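Local coordinates for protein cysteine synthase (Helicobacter pylori, PDB 6AHI) that uses pyridoxal 5'-phosphate to make L-cysteine from O-acetyl-L-serine and hydrogen sulfide, and also acts as an O-acetylserine-dependent cystathionine beta-synthase, at residues A[17-22]-A[32-37]; A[95-100]-A[125-130]; A[173-178]-A[289-294]. All blocks are in the same frame, centred on the assembly; numbering follows the deposited sequence.

Contacts 1 and 3 belong to one mixed sheet, their centres about 10 Å apart, with strands 31-36 and 287-292 as direct neighbours in it. Contact 2 lies on the other side of the chain's centre, in the smaller parallel sheet, its centre about 35 Å from that of contact 1 and about 28 Å from that of contact 3. All three are mostly buried, contact 3 being deepest in the chain. Contact 1 is an antiparallel hairpin at the sheet's edge that a second subunit extends; contact 3 is a parallel pair at its middle, where a hydroxyl and a water supplement the backbone. In contact 2, strand meets helix through apolar groups without a hydrogen bond.

Contact 1 (A[17-22]-A[32-37]); sequences FKFTNK and IYAKLE
Lys18 and Tyr33 run side by side off the same face of this antiparallel hairpin, and one water joins their ends. Lys18 NZ donates to the water at 2.9 Å, and Tyr33 OH completes the bridge. With CG anti to the backbone N (chi1 -178°) and an extended chain beyond it, the lysine follows the tyrosine ring along its length, CG lying 3.6 Å from Tyr33 CE1 and CE reaching the hydroxyl. That hydroxyl is also hydrogen-bonded to Gln287 OE1, so it has a second polar partner besides the water.

Lys18 and Tyr33 form the non-hydrogen-bonded pair between two hydrogen-bonded ones, Phe17 with Ala34 and Phe19 with Ile32. The bond from Phe19 N to Ile32 O is almost straight (179°) at 2.8 Å. On the other face, the Phe19 ring turns its edge to Ala34, with CE2 3.9 Å from Ala34 CB, while Phe17 CD1 sits over one of its faces.

Phe272 and Ala275 of helix 266-281 back Ile32 on this side; helix 160-168 lies against Tyr33 and Lys35 on the other. Strand 287-292 flanks strand 31-36, and beyond Phe17 a parallel strand of the second subunit continues the sheet.

Contact 2 (A[95-100]-A[125-130]); sequences VVPEKF and SGAIKK
Apolar contacts carry the meeting of Val95 and Pro97 with Ala127, whose methyl touches both from the inner side of helix 123-137. Val95 CG1 approaches Ala127 CB to 3.9 Å, and Pro97 CD reaches the same methyl at 4.0 Å. Val95 holds CG1 anti to its own N (chi1 -169°), which turns that branch to the Ala127 backbone and to Lys130 CG, 3.9 Å from Val95 CG1. Lys130 gives only the start of its aliphatic chain here; the chain then bends at chi2 (81°) and takes the ammonium away from the strand.

This is a helix lying on a parallel sheet of Rossmann-like order, 114-118, 91-97, 68-72, 141-142. Helix 123-137 links the two outermost strands, and residues 125-130 run at 156° to residues 95-97, nearly antiparallel. Val96 points away from this helix, toward Gln105 and Met108 of helix 102-110.

Carbon also meets backbone oxygen: Val95 CG1 lies 3.5 Å from Ala127 O, and Ala127 CB lies 3.6 Å from Val95 O. No hydrogen bond crosses; the strand's backbone bonds go to neighbouring strands. From Pro97 to Phe100 the chain makes a type II beta turn that brings Pro97 CG over the face of the Phe100 ring.

Contact 3 (A[173-178]-A[289-294]); sequences TSFVAG and LTIFPD
Val176 O is held by two groups of the same residue: Thr290 OG1 donates to it at 2.8 Å, and Thr290 CA makes a CA-H...O contact at 3.2 Å. Carrying OG1 anti to the backbone N (chi1 -169°), Thr290 swings its hydroxyl across to the neighbouring strand, but the donor stands 37° out of the carbonyl plane, so the bond does not follow a lone pair. The amide that might be expected at this oxygen in a parallel ladder, Ile291 N, stays 4.0 Å from Val176 O.

Just before this point the ladder is regular. Leu289 N bonds to Ser174 O, and Leu289 O receives Val176 N at 2.9 Å, almost in line with the carbonyl, along with a CA-H...O contact from Phe175. Beyond Thr290 a water takes over, accepting from Gly178 N and donating to Ile291 O at 2.8 Å.

On one face Phe175 sets its ring against two side chains: CD1 meets Leu289 CD2 at 3.8 Å, and Ile291 CD1 comes in at the ring edge, 3.6 Å from Phe175 CE1. Thr188 and Leu192 of helix 183-195 lie against the same ring. On the other face Thr290 packs on Ala271 of helix 266-281, with strand 31-36 beside it. Ile291 touches Thr184, one of residues Gly180-Thr184 at the start of helix 183-195, which probably bind the cofactor, as in relatives; Asp294 bonds to Asn76, another likely cofactor ligand.

After Leu289, direct backbone pairing thus gives way to a hydroxyl and a water: Thr290 satisfies Val176 O, the water joins Gly178 N to Ile291 O, and Ile291 N is left buried with no partner in the model.

Contact 1 (A[17-22]-A[32-37])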
loop_
_atom_site.group_PDB
_atom_site.type_symbol
_atom_site.label_atom_id
_atom_site.label_comp_id
_atom_site.label_asym_id
_atom_site.label_seq_id
_atom_site.Cartn_x
_atom_site.Cartn_y
_atom_site.Cartn_z
ATOM N N PHE A 17 0.227 14.788 4.708
ATOM C CA PHE A 17 1.381 15.346 4.083
ATOM C C PHE A 17 1.218 16.861 3.988
ATOM O O PHE A 17 0.188 17.354 3.470
ATOM C CB PHE A 17 1.570 14.747 2.690
ATOM C CG PHE A 17 2.999 14.849 2.193
ATOM C CD1 PHE A 17 3.469 16.036 1.666
ATOM C CD2 PHE A 17 3.898 13.817 2.381
ATOM C CE1 PHE A 17 4.797 16.176 1.287
ATOM C CE2 PHE A 17 5.215 13.932 1.961
ATOM C CZ PHE A 17 5.669 15.119 1.432
ATOM N N LYS A 18 2.223 17.607 4.456
ATOM C CA LYS A 18 2.203 19.070 4.381
ATOM C C LYS A 18 3.150 19.557 3.280
ATOM O O LYS A 18 4.366 19.247 3.280
ATOM C CB LYS A 18 2.601 19.721 5.701
ATOM C CG LYS A 18 2.552 21.243 5.717
ATOM C CD LYS A 18 3.218 21.789 6.964
ATOM C CE LYS A 18 2.912 23.245 7.190
ATOM N NZ LYS A 18 3.578 23.674 8.441
ATOM N N PHE A 19 2.567 20.284 2.320
ATOM C CA PHE A 19 3.272 20.930 1.226
ATOM C C PHE A 19 3.342 22.444 1.477
ATOM O O PHE A 19 2.340 23.077 1.849
ATOM C CB PHE A 19 2.529 20.703 -0.090
ATOM C CG PHE A 19 2.286 19.269 -0.472
ATOM C CD1 PHE A 19 3.181 18.596 -1.304
ATOM C CD2 PHE A 19 1.124 18.616 -0.086
ATOM C CE1 PHE A 19 2.924 17.290 -1.714
ATOM C CE2 PHE A 19 0.890 17.309 -0.478
ATOM C CZ PHE A 19 1.789 16.645 -1.281
ATOM N N THR A 20 4.519 23.047 1.223
ATOM C CA THR A 20 4.697 24.488 1.322
ATOM C C THR A 20 5.341 25.025 0.044
ATOM O O THR A 20 5.556 24.273 -0.921
ATOM C CB THR A 20 5.587 24.834 2.525
ATOM O OG1 THR A 20 6.890 24.329 2.226
ATOM C CG2 THR A 20 5.060 24.250 3.813
ATOM N N ASN A 21 5.703 26.322 0.080
ATOM C CA ASN A 21 6.321 27.017 -1.076
ATOM C C ASN A 21 7.681 26.402 -1.431
ATOM O O ASN A 21 8.210 26.744 -2.494
ATOM C CB ASN A 21 6.473 28.536 -0.859
ATOM C CG ASN A 21 7.390 28.907 0.282
ATOM O OD1 ASN A 21 7.790 28.061 1.070
ATOM N ND2 ASN A 21 7.724 30.181 0.401
ATOM N N LYS A 22 8.243 25.542 -0.557
ATOM C CA LYS A 22 9.488 24.806 -0.816
ATOM C C LYS A 22 9.279 23.722 -1.875
ATOM O O LYS A 22 10.227 23.283 -2.452
ATOM C CB LYS A 22 9.979 23.975 0.378
ATOM C CG LYS A 22 10.401 24.726 1.621
ATOM C CD LYS A 22 11.345 25.843 1.330
ATOM C CE LYS A 22 11.506 26.766 2.518
ATOM N NZ LYS A 22 10.430 27.790 2.577
ATOM N N ILE A 32 -0.583 23.319 1.909
ATOM C CA ILE A 32 -1.569 22.338 1.537
ATOM C C ILE A 32 -1.317 21.107 2.412
ATOM O O ILE A 32 -0.225 20.572 2.446
ATOM C CB ILE A 32 -1.523 22.003 0.029
ATOM C CG1 ILE A 32 -1.831 23.220 -0.846
ATOM C CG2 ILE A 32 -2.467 20.840 -0.280
ATOM C CD1 ILE A 32 -1.559 23.004 -2.303
ATOM N N TYR A 33 -2.397 20.624 3.017
ATOM C CA TYR A 33 -2.399 19.388 3.755
ATOM C C TYR A 33 -3.198 18.347 2.972
ATOM O O TYR A 33 -4.351 18.540 2.750
ATOM C CB TYR A 33 -3.039 19.586 5.115
ATOM C CG TYR A 33 -2.306 20.573 5.958
ATOM C CD1 TYR A 33 -1.218 20.177 6.706
ATOM C CD2 TYR A 33 -2.666 21.903 5.991
ATOM C CE1 TYR A 33 -0.550 21.061 7.532
ATOM C CE2 TYR A 33 -1.971 22.817 6.784
ATOM C CZ TYR A 33 -0.923 22.391 7.571
ATOM O OH TYR A 33 -0.243 23.283 8.376
ATOM N N ALA A 34 -2.562 17.221 2.677
ATOM C CA ALA A 34 -3.208 16.131 2.023
ATOM C C ALA A 34 -3.330 14.978 2.996
ATOM O O ALA A 34 -2.334 14.416 3.480
ATOM C CB ALA A 34 -2.462 15.687 0.799
ATOM N N LYS A 35 -4.584 14.611 3.246
ATOM C CA LYS A 35 -4.875 13.437 4.006
ATOM C C LYS A 35 -4.614 12.207 3.133
ATOM O O LYS A 35 -5.190 12.085 2.064
ATOM C CB LYS A 35 -6.306 13.572 4.514
ATOM C CG LYS A 35 -6.738 12.459 5.431
ATOM C CD LYS A 35 -6.099 12.507 6.759
ATOM C CE LYS A 35 -6.940 11.769 7.774
ATOM N NZ LYS A 35 -6.127 11.363 8.928
ATOM N N LEU A 36 -3.711 11.327 3.592
ATOM C CA LEU A 36 -3.195 10.220 2.806
ATOM C C LEU A 36 -4.033 8.942 3.024
ATOM O O LEU A 36 -3.555 7.965 3.629
ATOM C CB LEU A 36 -1.730 9.975 3.188
ATOM C CG LEU A 36 -0.799 11.170 3.008
ATOM C CD1 LEU A 36 0.643 10.736 3.221
ATOM C CD2 LEU A 36 -1.004 11.791 1.632
ATOM N N GLU A 37 -5.204 8.923 2.402
ATOM C CA GLU A 37 -6.174 7.856 2.546
ATOM C C GLU A 37 -5.778 6.629 1.738
ATOM O O GLU A 37 -6.309 5.569 1.959
ATOM C CB GLU A 37 -7.535 8.378 2.131
ATOM C CG GLU A 37 -8.081 9.323 3.175
ATOM C CD GLU A 37 -8.298 8.637 4.517
ATOM O OE1 GLU A 37 -9.049 7.612 4.544
ATOM O OE2 GLU A 37 -7.681 9.072 5.541
HETATM O O HOH W 1 1.903 22.292 10.423
#

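Contact 2 (A[95-100]-A[125-130])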
loop_
_atom_site.group_PDB
_atom_site.type_symbol
_atom_site.label_atom_id
_atom_site.label_comp_id
_atom_site.label_asym_id
_atom_site.label_seq_id
_atom_site.Cartn_x
_atom_site.Cartn_y
_atom_site.Cartn_z
ATOM N N VAL A 95 -21.002 -6.065 -8.592
ATOM C CA VAL A 95 -21.336 -5.964 -10.003
ATOM C C VAL A 95 -20.481 -4.847 -10.603
ATOM O O VAL A 95 -20.569 -3.692 -10.192
ATOM C CB VAL A 95 -22.836 -5.727 -10.226
ATOM C CG1 VAL A 95 -23.176 -5.890 -11.701
ATOM C CG2 VAL A 95 -23.682 -6.657 -9.368
ATOM N N VAL A 96 -19.616 -5.248 -11.539
ATOM C CA VAL A 96 -18.569 -4.405 -12.085
ATOM C C VAL A 96 -18.639 -4.488 -13.604
ATOM O O VAL A 96 -18.625 -5.587 -14.154
ATOM C CB VAL A 96 -17.188 -4.859 -11.583
ATOM C CG1 VAL A 96 -16.069 -4.014 -12.184
ATOM C CG2 VAL A 96 -17.122 -4.832 -10.056
ATOM N N PRO A 97 -18.683 -3.348 -14.307
ATOM C CA PRO A 97 -18.655 -3.341 -15.761
ATOM C C PRO A 97 -17.369 -4.031 -16.210
ATOM O O PRO A 97 -16.342 -3.674 -15.750
ATOM C CB PRO A 97 -18.484 -1.854 -16.076
ATOM C CG PRO A 97 -19.176 -1.192 -14.945
ATOM C CD PRO A 97 -18.790 -2.017 -13.741
ATOM N N GLU A 98 -17.461 -4.969 -17.144
ATOM C CA GLU A 98 -16.241 -5.654 -17.630
ATOM C C GLU A 98 -15.286 -4.616 -18.208
ATOM O O GLU A 98 -15.712 -3.755 -18.926
ATOM C CB GLU A 98 -16.574 -6.669 -18.722
ATOM C CG GLU A 98 -17.562 -7.724 -18.276
ATOM N N LYS A 99 -14.006 -4.682 -17.875
ATOM C CA LYS A 99 -13.076 -3.699 -18.474
ATOM C C LYS A 99 -12.995 -2.417 -17.639
ATOM O O LYS A 99 -12.288 -1.518 -18.060
ATOM N N PHE A 100 -13.682 -2.344 -16.506
ATOM C CA PHE A 100 -13.648 -1.105 -15.691
ATOM C C PHE A 100 -12.283 -1.069 -15.002
ATOM O O PHE A 100 -11.508 -0.132 -15.255
ATOM C CB PHE A 100 -14.813 -1.042 -14.709
ATOM C CG PHE A 100 -15.793 0.040 -15.064
ATOM C CD1 PHE A 100 -15.970 0.414 -16.384
ATOM C CD2 PHE A 100 -16.500 0.710 -14.091
ATOM C CE1 PHE A 100 -16.854 1.422 -16.725
ATOM C CE2 PHE A 100 -17.400 1.705 -14.429
ATOM C CZ PHE A 100 -17.575 2.058 -15.746
ATOM N N SER A 125 -24.305 2.319 -14.965
ATOM C CA SER A 125 -25.748 2.204 -14.873
ATOM C C SER A 125 -26.178 0.751 -15.091
ATOM O O SER A 125 -27.140 0.307 -14.475
ATOM C CB SER A 125 -26.424 3.143 -15.854
ATOM O OG SER A 125 -25.828 4.425 -15.751
ATOM N N GLY A 126 -25.490 0.037 -15.994
ATOM C CA GLY A 126 -25.756 -1.376 -16.265
ATOM C C GLY A 126 -25.489 -2.248 -15.036
ATOM O O GLY A 126 -26.276 -3.162 -14.705
ATOM N N ALA A 127 -24.394 -1.930 -14.335
ATOM C CA ALA A 127 -24.029 -2.595 -13.085
ATOM C C ALA A 127 -25.111 -2.355 -12.016
ATOM O O ALA A 127 -25.542 -3.307 -11.337
ATOM C CB ALA A 127 -22.666 -2.135 -12.628
ATOM N N ILE A 128 -25.575 -1.102 -11.900
ATOM C CA ILE A 128 -26.632 -0.747 -10.933
ATOM C C ILE A 128 -27.896 -1.581 -11.205
ATOM O O ILE A 128 -28.453 -2.188 -10.286
ATOM C CB ILE A 128 -26.910 0.767 -10.935
ATOM C CG1 ILE A 128 -25.711 1.536 -10.378
ATOM C CG2 ILE A 128 -28.180 1.080 -10.162
ATOM C CD1 ILE A 128 -25.624 2.986 -10.799
ATOM N N LYS A 129 -28.339 -1.627 -12.466
ATOM C CA LYS A 129 -29.553 -2.350 -12.814
ATOM C C LYS A 129 -29.418 -3.815 -12.385
ATOM O O LYS A 129 -30.336 -4.388 -11.772
ATOM C CB LYS A 129 -29.847 -2.293 -14.318
ATOM C CG LYS A 129 -31.023 -3.164 -14.766
ATOM C CD LYS A 129 -31.458 -2.900 -16.181
ATOM C CE LYS A 129 -32.865 -3.376 -16.454
ATOM N NZ LYS A 129 -33.209 -3.219 -17.883
ATOM N N LYS A 130 -28.283 -4.430 -12.731
ATOM C CA LYS A 130 -28.093 -5.845 -12.485
ATOM C C LYS A 130 -28.078 -6.094 -10.965
ATOM O O LYS A 130 -28.710 -7.047 -10.499
ATOM C CB LYS A 130 -26.836 -6.309 -13.229
ATOM C CG LYS A 130 -26.373 -7.727 -12.935
ATOM C CD LYS A 130 -27.112 -8.810 -13.690
ATOM C CE LYS A 130 -26.222 -10.010 -13.929
ATOM N NZ LYS A 130 -27.004 -11.263 -13.990
#

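Contact 3 (A[173-178]-A[289-294])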
loop_
_atom_site.group_PDB
_atom_site.type_symbol
_atom_site.label_atom_id
_atom_site.label_comp_id
_atom_site.label_asym_id
_atom_site.label_seq_id
_atom_site.Cartn_x
_atom_site.Cartn_y
_atom_site.Cartn_z
ATOM N N THR A 173 -8.603 27.103 5.799
ATOM C CA THR A 173 -9.160 28.139 4.982
ATOM C C THR A 173 -10.112 27.518 3.942
ATOM O O THR A 173 -11.159 28.095 3.615
ATOM C CB THR A 173 -8.053 28.913 4.255
ATOM O OG1 THR A 173 -7.007 29.233 5.182
ATOM C CG2 THR A 173 -8.580 30.158 3.585
ATOM N N SER A 174 -9.731 26.349 3.429
ATOM C CA SER A 174 -10.425 25.726 2.338
ATOM C C SER A 174 -10.292 24.195 2.425
ATOM O O SER A 174 -9.281 23.643 2.883
ATOM C CB SER A 174 -9.882 26.270 1.027
ATOM O OG SER A 174 -10.611 25.696 -0.071
ATOM N N PHE A 175 -11.330 23.518 1.910
ATOM C CA PHE A 175 -11.406 22.093 1.718
ATOM C C PHE A 175 -11.688 21.823 0.238
ATOM O O PHE A 175 -12.670 22.285 -0.316
ATOM C CB PHE A 175 -12.485 21.472 2.596
ATOM C CG PHE A 175 -12.730 19.998 2.380
ATOM C CD1 PHE A 175 -11.667 19.106 2.365
ATOM C CD2 PHE A 175 -14.015 19.502 2.177
ATOM C CE1 PHE A 175 -11.883 17.751 2.177
ATOM C CE2 PHE A 175 -14.221 18.147 1.985
ATOM C CZ PHE A 175 -13.161 17.273 1.987
ATOM N N VAL A 176 -10.775 21.084 -0.381
ATOM C CA VAL A 176 -10.772 20.793 -1.779
ATOM C C VAL A 176 -10.761 19.276 -1.924
ATOM O O VAL A 176 -9.811 18.650 -1.445
ATOM C CB VAL A 176 -9.514 21.393 -2.441
ATOM C CG1 VAL A 176 -9.447 21.044 -3.918
ATOM C CG2 VAL A 176 -9.428 22.900 -2.213
ATOM N N ALA A 177 -11.766 18.695 -2.606
ATOM C CA ALA A 177 -11.820 17.240 -2.712
ATOM C C ALA A 177 -12.521 16.821 -4.008
ATOM O O ALA A 177 -13.463 17.500 -4.454
ATOM C CB ALA A 177 -12.526 16.646 -1.512
ATOM N N GLY A 178 -12.025 15.734 -4.593
ATOM C CA GLY A 178 -12.620 15.105 -5.760
ATOM C C GLY A 178 -14.012 14.557 -5.454
ATOM O O GLY A 178 -14.294 14.105 -4.334
ATOM N N LEU A 289 -6.919 22.089 2.817
ATOM C CA LEU A 289 -6.970 20.654 3.052
ATOM C C LEU A 289 -7.453 19.950 1.784
ATOM O O LEU A 289 -8.459 20.401 1.183
ATOM C CB LEU A 289 -7.940 20.378 4.189
ATOM C CG LEU A 289 -8.366 18.931 4.406
ATOM C CD1 LEU A 289 -7.209 18.043 4.847
ATOM C CD2 LEU A 289 -9.491 18.893 5.419
ATOM N N THR A 290 -6.793 18.847 1.421
ATOM C CA THR A 290 -7.300 17.949 0.360
ATOM C C THR A 290 -7.182 16.483 0.831
ATOM O O THR A 290 -6.656 16.186 1.870
ATOM C CB THR A 290 -6.635 18.277 -0.984
ATOM O OG1 THR A 290 -7.299 17.597 -2.059
ATOM C CG2 THR A 290 -5.177 17.891 -1.004
ATOM N N ILE A 291 -7.695 15.567 0.013
ATOM C CA ILE A 291 -7.682 14.154 0.274
ATOM C C ILE A 291 -7.092 13.475 -0.958
ATOM O O ILE A 291 -7.535 13.766 -2.081
ATOM C CB ILE A 291 -9.101 13.619 0.572
ATOM C CG1 ILE A 291 -9.684 14.253 1.836
ATOM C CG2 ILE A 291 -9.106 12.097 0.672
ATOM C CD1 ILE A 291 -11.168 14.242 1.820
ATOM N N PHE A 292 -6.144 12.569 -0.731
ATOM C CA PHE A 292 -5.610 11.682 -1.748
ATOM C C PHE A 292 -6.297 10.330 -1.624
ATOM O O PHE A 292 -5.966 9.561 -0.727
ATOM C CB PHE A 292 -4.093 11.533 -1.602
ATOM C CG PHE A 292 -3.294 12.762 -1.940
ATOM C CD1 PHE A 292 -3.901 13.894 -2.441
ATOM C CD2 PHE A 292 -1.919 12.781 -1.761
ATOM C CE1 PHE A 292 -3.164 15.014 -2.772
ATOM C CE2 PHE A 292 -1.177 13.911 -2.070
ATOM C CZ PHE A 292 -1.793 15.023 -2.594
ATOM N N PRO A 293 -7.275 10.002 -2.490
ATOM C CA PRO A 293 -8.127 8.834 -2.256
ATOM C C PRO A 293 -7.517 7.423 -2.354
ATOM O O PRO A 293 -7.901 6.583 -1.569
ATOM C CB PRO A 293 -9.269 9.010 -3.273
ATOM C CG PRO A 293 -9.278 10.478 -3.577
ATOM C CD PRO A 293 -7.811 10.852 -3.559
ATOM N N ASP A 294 -6.595 7.154 -3.282
ATOM C CA ASP A 294 -6.175 5.767 -3.497
ATOM C C ASP A 294 -4.748 5.687 -4.043
ATOM O O ASP A 294 -4.169 6.679 -4.429
ATOM C CB ASP A 294 -7.212 5.029 -4.351
ATOM C CG ASP A 294 -7.095 5.132 -5.862
ATOM O OD1 ASP A 294 -6.515 6.127 -6.358
ATOM O OD2 ASP A 294 -7.679 4.227 -6.549
HETATM O O HOH W 2 -10.021 14.112 -3.223
#